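Local coordinates for protein CD180 antigen (Mus musculus, PDB 3T6Q) that may cooperate with MD-1 and TLR4 in the innate immune response of B cells to bacterial lipopolysaccharide, leading to NF-kappa-B activation, at residues A[279-284]-A[302-307]; A[478-483]-A[502-507]. All coordinates share one frame; numbering follows the deposited sequence.

Contact 1. Residues A[279-284]-A[302-307]; sequences GLQELD and TLKKLV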
loop_
_atom_site.group_PDB
_atom_site.type_symbol
_atom_site.label_atom_id
_atom_site.label_comp_id
_atom_site.label_asym_id
_atom_site.label_seq_id
_atom_site.Cartn_x
_atom_site.Cartn_y
_atom_site.Cartn_z
ATOM N N GLY A 279 -12.280 36.210 13.745
ATOM C CA GLY A 279 -13.584 35.531 13.462
ATOM C C GLY A 279 -13.884 34.226 14.238
ATOM O O GLY A 279 -15.021 33.735 14.247
ATOM N N LEU A 280 -12.879 33.653 14.894
ATOM C CA LEU A 280 -13.069 32.321 15.528
ATOM C C LEU A 280 -14.025 32.318 16.709
ATOM O O LEU A 280 -14.023 33.225 17.547
ATOM C CB LEU A 280 -11.746 31.684 15.985
ATOM C CG LEU A 280 -10.884 30.880 14.991
ATOM C CD1 LEU A 280 -11.555 29.609 14.516
ATOM C CD2 LEU A 280 -10.448 31.728 13.794
ATOM N N GLN A 281 -14.839 31.270 16.764
ATOM C CA GLN A 281 -15.672 31.038 17.922
ATOM C C GLN A 281 -15.020 30.081 18.919
ATOM O O GLN A 281 -15.265 30.191 20.124
ATOM C CB GLN A 281 -17.044 30.518 17.487
ATOM C CG GLN A 281 -17.799 31.490 16.541
ATOM C CD GLN A 281 -18.012 32.866 17.128
ATOM O OE1 GLN A 281 -18.698 33.035 18.143
ATOM N NE2 GLN A 281 -17.440 33.871 16.479
ATOM N N GLU A 282 -14.236 29.118 18.418
ATOM C CA GLU A 282 -13.668 28.091 19.286
ATOM C C GLU A 282 -12.225 27.883 18.899
ATOM O O GLU A 282 -11.910 27.807 17.687
ATOM C CB GLU A 282 -14.362 26.748 19.106
ATOM C CG GLU A 282 -15.864 26.803 19.195
ATOM C CD GLU A 282 -16.463 25.406 19.369
ATOM O OE1 GLU A 282 -15.685 24.399 19.581
ATOM O OE2 GLU A 282 -17.710 25.335 19.279
ATOM N N LEU A 283 -11.358 27.813 19.909
ATOM C CA LEU A 283 -9.924 27.616 19.659
ATOM C C LEU A 283 -9.409 26.518 20.604
ATOM O O LEU A 283 -9.623 26.560 21.837
ATOM C CB LEU A 283 -9.127 28.926 19.859
ATOM C CG LEU A 283 -7.600 28.841 19.998
ATOM C CD1 LEU A 283 -7.035 28.371 18.655
ATOM C CD2 LEU A 283 -7.135 30.242 20.346
ATOM N N ASP A 284 -8.746 25.536 20.024
ATOM C CA ASP A 284 -8.233 24.399 20.827
ATOM C C ASP A 284 -6.706 24.370 20.794
ATOM O O ASP A 284 -6.102 24.086 19.746
ATOM C CB ASP A 284 -8.790 23.067 20.293
ATOM C CG ASP A 284 -8.561 21.907 21.269
ATOM O OD1 ASP A 284 -7.429 21.794 21.835
ATOM O OD2 ASP A 284 -9.539 21.147 21.504
ATOM N N THR A 302 -13.607 38.191 21.029
ATOM C CA THR A 302 -14.966 37.609 20.816
ATOM C C THR A 302 -15.007 36.071 20.722
ATOM O O THR A 302 -16.061 35.488 20.437
ATOM C CB THR A 302 -15.741 38.262 19.628
ATOM O OG1 THR A 302 -15.160 37.849 18.388
ATOM C CG2 THR A 302 -15.703 39.827 19.703
ATOM N N LEU A 303 -13.882 35.406 21.040
ATOM C CA LEU A 303 -13.852 33.955 21.143
ATOM C C LEU A 303 -14.845 33.476 22.212
ATOM O O LEU A 303 -14.915 34.085 23.288
ATOM C CB LEU A 303 -12.416 33.494 21.558
ATOM C CG LEU A 303 -12.149 31.993 21.490
ATOM C CD1 LEU A 303 -12.032 31.565 20.034
ATOM C CD2 LEU A 303 -10.885 31.717 22.317
ATOM N N LYS A 304 -15.583 32.394 21.924
ATOM C CA LYS A 304 -16.541 31.839 22.882
ATOM C C LYS A 304 -16.001 30.618 23.672
ATOM O O LYS A 304 -16.323 30.435 24.859
ATOM C CB LYS A 304 -17.846 31.474 22.162
ATOM C CG LYS A 304 -18.424 32.628 21.311
ATOM C CD LYS A 304 -18.698 33.897 22.130
ATOM C CE LYS A 304 -19.592 34.873 21.312
ATOM N NZ LYS A 304 -18.850 35.211 20.059
ATOM N N LYS A 305 -15.210 29.784 23.013
ATOM C CA LYS A 305 -14.751 28.521 23.649
ATOM C C LYS A 305 -13.250 28.407 23.491
ATOM O O LYS A 305 -12.730 28.603 22.388
ATOM C CB LYS A 305 -15.438 27.276 23.053
ATOM C CG LYS A 305 -16.971 27.393 23.064
ATOM C CD LYS A 305 -17.670 26.069 22.709
ATOM C CE LYS A 305 -19.166 26.244 22.542
ATOM N NZ LYS A 305 -19.838 24.916 22.665
ATOM N N LEU A 306 -12.571 28.072 24.585
ATOM C CA LEU A 306 -11.129 27.961 24.585
ATOM C C LEU A 306 -10.702 26.675 25.319
ATOM O O LEU A 306 -11.178 26.388 26.424
ATOM C CB LEU A 306 -10.486 29.194 25.267
ATOM C CG LEU A 306 -8.952 29.255 25.367
ATOM C CD1 LEU A 306 -8.263 29.253 23.985
ATOM C CD2 LEU A 306 -8.507 30.466 26.211
ATOM N N VAL A 307 -9.807 25.913 24.696
ATOM C CA VAL A 307 -9.319 24.723 25.335
ATOM C C VAL A 307 -7.815 24.897 25.558
ATOM O O VAL A 307 -7.059 25.060 24.584
ATOM C CB VAL A 307 -9.555 23.477 24.475
ATOM C CG1 VAL A 307 -8.965 22.222 25.186
ATOM C CG2 VAL A 307 -11.059 23.266 24.199
HETATM O O HOH W 1 -18.037 22.888 20.865
#
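The backbone oxygen of Gln281 is gripped by two successive amides of the next repeat, Lys304 N and Lys305 N, each 2.9 Å from Gln281 O. The Lys305 bond runs nearly in line with the carbonyl, whereas that from Lys304 comes in at a C=O...N angle of 135°. Strands 282-284 and 305-307 then pair in parallel through Leu283 N to Lys305 O and Val307 N to Leu283 O.

Beside this fork Gln281 and Lys304 run together. Both chains bend at chi2 (-57° and -58°), and a second bend at chi4 of Lys304 turns NZ to 2.9 Å from Gln281 OE1, in the amide's carbonyl plane and on a lone pair. The same ammonium group donates to Thr302 O, while Gln281 NE2 reaches back to Gly279 O; long polar chains thus serve backbone oxygens as well as each other.

Glu282 and Lys305 extend in parallel on one face. Glu282 OE2 and Lys305 NZ stay 4.0 Å apart, beyond a salt bridge, with water 1 bridging them. Farther along this face Val307 CB lies 3.7 Å from Asp284 CG, against the flat face of the carboxylate, whose OD1 is bonded to Thr286.

On the opposite face Leu283 CD2 meets Leu306 CD1, and Leu303, just ahead of its strand, brings its CD1 to 3.9 Å from Leu283 CB. Branched, apolar side chains fill the interior, where Leu300 and Phe324 also pack. A mostly polar outer face and leucines inside mark consecutive coils, LRR 9 and LRR 10, of a leucine-rich-repeat solenoid.

Contact 2. Residues A[478-483]-A[502-507]; sequences LEILVL and MNHVDL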
loop_
_atom_site.group_PDB
_atom_site.type_symbol
_atom_site.label_atom_id
_atom_site.label_comp_id
_atom_site.label_asym_id
_atom_site.label_seq_id
_atom_site.Cartn_x
_atom_site.Cartn_y
_atom_site.Cartn_z
ATOM N N LEU A 478 -34.921 14.571 44.527
ATOM C CA LEU A 478 -33.977 13.573 44.029
ATOM C C LEU A 478 -34.639 12.451 43.250
ATOM O O LEU A 478 -35.593 11.825 43.730
ATOM C CB LEU A 478 -33.162 12.995 45.197
ATOM C CG LEU A 478 -31.907 12.243 44.755
ATOM C CD1 LEU A 478 -30.916 13.324 44.269
ATOM C CD2 LEU A 478 -31.338 11.576 46.019
ATOM N N GLU A 479 -34.121 12.183 42.061
ATOM C CA GLU A 479 -34.601 11.094 41.224
ATOM C C GLU A 479 -33.629 9.956 41.107
ATOM O O GLU A 479 -34.047 8.792 41.081
ATOM C CB GLU A 479 -34.957 11.587 39.814
ATOM C CG GLU A 479 -36.262 12.380 39.816
ATOM C CD GLU A 479 -36.575 12.965 38.455
ATOM O OE1 GLU A 479 -36.323 12.312 37.418
ATOM O OE2 GLU A 479 -37.067 14.102 38.437
ATOM N N ILE A 480 -32.341 10.290 41.015
ATOM C CA ILE A 480 -31.303 9.286 40.753
ATOM C C ILE A 480 -30.311 9.350 41.921
ATOM O O ILE A 480 -29.796 10.426 42.254
ATOM C CB ILE A 480 -30.550 9.580 39.425
ATOM C CG1 ILE A 480 -31.505 9.541 38.242
ATOM C CG2 ILE A 480 -29.379 8.607 39.234
ATOM C CD1 ILE A 480 -30.950 10.174 36.970
ATOM N N LEU A 481 -30.101 8.202 42.558
ATOM C CA LEU A 481 -29.230 8.055 43.709
ATOM C C LEU A 481 -28.334 6.848 43.463
ATOM O O LEU A 481 -28.827 5.712 43.241
ATOM C CB LEU A 481 -30.048 7.883 45.001
ATOM C CG LEU A 481 -29.321 7.626 46.335
ATOM C CD1 LEU A 481 -28.323 8.779 46.617
ATOM C CD2 LEU A 481 -30.373 7.492 47.458
ATOM N N VAL A 482 -27.020 7.088 43.478
ATOM C CA VAL A 482 -26.028 6.005 43.235
ATOM C C VAL A 482 -25.271 5.857 44.556
ATOM O O VAL A 482 -24.590 6.791 45.018
ATOM C CB VAL A 482 -25.017 6.350 42.107
ATOM C CG1 VAL A 482 -24.007 5.207 41.898
ATOM C CG2 VAL A 482 -25.751 6.660 40.823
ATOM N N LEU A 483 -25.436 4.686 45.175
ATOM C CA LEU A 483 -24.786 4.351 46.424
ATOM C C LEU A 483 -24.031 3.056 46.306
ATOM O O LEU A 483 -23.895 2.319 47.285
ATOM C CB LEU A 483 -25.833 4.242 47.554
ATOM C CG LEU A 483 -26.437 5.558 48.066
ATOM C CD1 LEU A 483 -27.579 5.255 49.033
ATOM C CD2 LEU A 483 -25.403 6.413 48.784
ATOM N N MET A 502 -37.749 9.526 44.008
ATOM C CA MET A 502 -36.697 8.619 43.500
ATOM C C MET A 502 -37.263 7.628 42.529
ATOM O O MET A 502 -38.304 7.023 42.773
ATOM C CB MET A 502 -35.902 7.938 44.606
ATOM C CG MET A 502 -34.989 8.883 45.352
ATOM S SD MET A 502 -33.723 7.964 46.263
ATOM C CE MET A 502 -34.686 6.940 47.410
ATOM N N ASN A 503 -36.599 7.483 41.395
ATOM C CA ASN A 503 -36.996 6.464 40.424
ATOM C C ASN A 503 -35.821 5.609 39.913
ATOM O O ASN A 503 -36.026 4.730 39.104
ATOM C CB ASN A 503 -37.825 7.092 39.255
ATOM C CG ASN A 503 -37.060 8.187 38.494
ATOM O OD1 ASN A 503 -37.617 9.258 38.135
ATOM N ND2 ASN A 503 -35.817 7.938 38.227
ATOM N N HIS A 504 -34.596 5.873 40.387
ATOM C CA HIS A 504 -33.445 5.054 39.991
ATOM C C HIS A 504 -32.506 4.977 41.180
ATOM O O HIS A 504 -31.895 5.987 41.585
ATOM C CB HIS A 504 -32.783 5.676 38.744
ATOM C CG HIS A 504 -31.508 4.995 38.293
ATOM N ND1 HIS A 504 -31.392 4.424 37.086
ATOM C CD2 HIS A 504 -30.269 4.812 38.932
ATOM C CE1 HIS A 504 -30.160 3.890 36.945
ATOM N NE2 HIS A 504 -29.471 4.133 38.068
ATOM N N VAL A 505 -32.408 3.779 41.770
ATOM C CA VAL A 505 -31.646 3.606 43.012
ATOM C C VAL A 505 -30.666 2.502 42.776
ATOM O O VAL A 505 -31.068 1.354 42.543
ATOM C CB VAL A 505 -32.564 3.296 44.208
ATOM C CG1 VAL A 505 -31.723 3.225 45.488
ATOM C CG2 VAL A 505 -33.636 4.415 44.310
ATOM N N ASP A 506 -29.378 2.868 42.733
ATOM C CA ASP A 506 -28.333 1.878 42.528
ATOM C C ASP A 506 -27.669 1.591 43.899
ATOM O O ASP A 506 -27.004 2.470 44.492
ATOM C CB ASP A 506 -27.348 2.455 41.507
ATOM C CG ASP A 506 -26.262 1.492 41.129
ATOM O OD1 ASP A 506 -26.062 0.434 41.766
ATOM O OD2 ASP A 506 -25.594 1.807 40.155
ATOM N N LEU A 507 -27.906 0.372 44.417
ATOM C CA LEU A 507 -27.318 -0.048 45.659
ATOM C C LEU A 507 -26.377 -1.214 45.405
ATOM O O LEU A 507 -26.126 -1.973 46.322
ATOM C CB LEU A 507 -28.394 -0.504 46.679
ATOM C CG LEU A 507 -29.465 0.549 47.013
ATOM C CD1 LEU A 507 -30.631 -0.036 47.830
ATOM C CD2 LEU A 507 -28.886 1.717 47.767
#
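Met502 reaches Leu481 because its CG stands beside its own backbone N (chi1 -71°) and the chain, extended at chi2, bends only at its last torsion; Leu481 turns its CG anti to N (chi1 176°), and the two side chains cross with Met502 SD 3.6 Å from Leu481 CD2. This is the hydrophobic interior of a leucine-rich-repeat solenoid, between LRR 17 and LRR 18. The long, flexible thioether suits the site, since it can run beneath the neighbouring strand and also touch Leu478 and Phe496.

Strands 480-482 and 504-506 pair in parallel. Glu479 O takes both Asn503 N, on a lone pair, and His504 N; farther on, Asp506 N donates to Leu481 O.

The outward face carries Ile480, Val482, His504 and Asp506. Ile480 CG2 lies 3.9 Å from His504 CD2, a beta-branched side chain set obliquely against the imidazole, which also meets the ring of Tyr527. Asp506 bonds through OD1 to Ser508. At the C-terminal end Leu483 N donates to Asp506 O at 2.8 Å, and inside, Leu507 CD2 rests 4.0 Å from Leu483 CB.

Overall arrangement
From the N terminus the chain passes through the early repeats to contact 1, which closes a turn of 17 intervening residues between LRR 9 and LRR 10. It then winds through LRR 11 to LRR 16 before contact 2 closes a turn of 18 residues between LRR 17 and LRR 18. The two follow in series, neither nested nor crossed, and each joins only consecutive coils. The centres of contact 1 and contact 2 lie about 37 Å apart. Their nearest atoms are about 23 Å apart, so they do not touch; they are linked through the row of parallel strands from 329-331 to 453-455, along the concave side of the curved Toll-like receptor ectodomain.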